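Local coordinates for methyltransferase 1 (Methanosarcina barkeri, PDB 2I2X), which transfers the methyl group of methanol to the cob(I)amide carried by its corrinoid partner protein MtaC, the first step of methanogenesis from methanol, at residues Tyr186-Leu191 with Cys220-Thr225. Numbering follows the deposited sequence.
Sequences YSIGCL and CAQANT. With ZN (zinc ion), chain Q.
Gln-222 of helix 220-230 meets Ser-187 and Ile-188 of helix 181-210, a worked example of a side chain that uses both its polar end and its aliphatic stem. Its NE2 gives a weak, bent hydrogen bond to the carbonyl O of Ser-187, 3.1 Å long with an angle of 147° at the hydrogen. The tight part lies beside this bond, where Gln-222 and Ile-188 lie alongside each other, running antiparallel. Ile-188 CD1 ends 4.1 Å from Gln-222 CB, while Gln-222 OE1 rests against aliphatic carbon, 3.6 Å from both CG1 and CG2 of Ile-188. Beyond CG the glutamine chain is extended (chi2 162°), which carries its amide to the facing helix. The whole contact is buried, but it thins at the Ser-187 side chain, whose CB stays 3.9 Å from Gln-222 NE2 while OG turns back to the carbonyl of Gly-183. On the far side of the Gln-222 turn, Cys-220 SG binds zinc at 2.2 Å together with Glu-164 and Cys-269. In the TIM barrel, helix 181-210 leads into strand 213-216, which helix 220-230 follows; helix 169-176 packs against Ser-187 and Gln-222, and helix 240-259 against Ile-188 and Ala-223.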
# COMPACT_ATOMS: atom_id res chain seq x y z
N TYR A 186 -0.12 -22.46 29.39
CA TYR A 186 0.09 -21.78 30.64
C TYR A 186 0.31 -20.29 30.41
O TYR A 186 -0.37 -19.46 31.03
CB TYR A 186 1.26 -22.44 31.39
CG TYR A 186 1.63 -21.81 32.71
CD1 TYR A 186 0.75 -21.82 33.79
CD2 TYR A 186 2.91 -21.26 32.91
CE1 TYR A 186 1.12 -21.29 35.05
CE2 TYR A 186 3.29 -20.71 34.16
CZ TYR A 186 2.39 -20.74 35.21
OH TYR A 186 2.76 -20.19 36.40
N SER A 187 1.26 -19.96 29.53
CA SER A 187 1.57 -18.55 29.22
C SER A 187 0.38 -17.76 28.74
O SER A 187 0.09 -16.68 29.27
CB SER A 187 2.71 -18.42 28.19
OG SER A 187 2.48 -19.25 27.08
N ILE A 188 -0.33 -18.31 27.78
CA ILE A 188 -1.43 -17.56 27.16
C ILE A 188 -2.71 -17.72 27.97
O ILE A 188 -3.32 -16.74 28.43
CB ILE A 188 -1.67 -18.02 25.67
CG1 ILE A 188 -0.37 -17.98 24.84
CG2 ILE A 188 -2.79 -17.24 25.05
CD1 ILE A 188 -0.49 -18.65 23.48
N GLY A 189 -3.14 -18.96 28.12
CA GLY A 189 -4.38 -19.26 28.84
C GLY A 189 -4.37 -18.86 30.31
O GLY A 189 -5.31 -18.27 30.78
N CYS A 190 -3.29 -19.15 31.03
CA CYS A 190 -3.32 -18.91 32.47
C CYS A 190 -2.73 -17.57 32.86
O CYS A 190 -3.44 -16.67 33.35
CB CYS A 190 -2.68 -20.08 33.22
SG CYS A 190 -3.47 -21.67 32.74
N LEU A 191 -1.42 -17.40 32.63
CA LEU A 191 -0.78 -16.18 33.04
C LEU A 191 -1.47 -15.03 32.33
O LEU A 191 -1.93 -14.08 32.99
CB LEU A 191 0.70 -16.19 32.75
CG LEU A 191 1.56 -17.31 33.34
CD1 LEU A 191 3.01 -17.09 32.92
CD2 LEU A 191 1.45 -17.40 34.88
N CYS A 220 -1.54 -10.13 20.60
CA CYS A 220 -0.44 -9.87 19.67
C CYS A 220 0.91 -10.40 20.15
O CYS A 220 1.65 -11.02 19.39
CB CYS A 220 -0.28 -8.39 19.44
SG CYS A 220 0.48 -8.05 17.79
N ALA A 221 1.19 -10.17 21.43
CA ALA A 221 2.48 -10.50 22.02
C ALA A 221 2.73 -12.00 22.07
O ALA A 221 3.87 -12.42 22.27
CB ALA A 221 2.62 -9.85 23.40
N GLN A 222 1.70 -12.81 21.85
CA GLN A 222 1.83 -14.27 21.92
C GLN A 222 1.31 -14.91 20.64
O GLN A 222 2.11 -15.29 19.81
CB GLN A 222 1.13 -14.87 23.17
CG GLN A 222 1.69 -14.38 24.54
CD GLN A 222 0.73 -14.64 25.71
OE1 GLN A 222 -0.49 -14.47 25.58
NE2 GLN A 222 1.27 -15.05 26.85
N ALA A 223 -0.01 -15.02 20.47
CA ALA A 223 -0.54 -15.54 19.22
C ALA A 223 0.04 -14.92 17.88
O ALA A 223 0.41 -15.70 16.98
CB ALA A 223 -2.07 -15.55 19.23
N ASN A 224 0.17 -13.58 17.75
CA ASN A 224 0.73 -13.07 16.50
C ASN A 224 2.21 -13.43 16.33
O ASN A 224 2.64 -13.73 15.21
CB ASN A 224 0.43 -11.57 16.17
CG ASN A 224 -1.10 -11.29 15.94
OD1 ASN A 224 -1.89 -12.20 15.55
ND2 ASN A 224 -1.51 -10.02 16.19
N THR A 225 2.97 -13.43 17.44
CA THR A 225 4.36 -13.87 17.40
C THR A 225 4.43 -15.30 16.86
O THR A 225 5.25 -15.61 15.98
CB THR A 225 5.11 -13.74 18.76
OG1 THR A 225 5.13 -12.38 19.23
CG2 THR A 225 6.59 -14.22 18.60
ZN ZN Q . -0.47 -6.05 17.56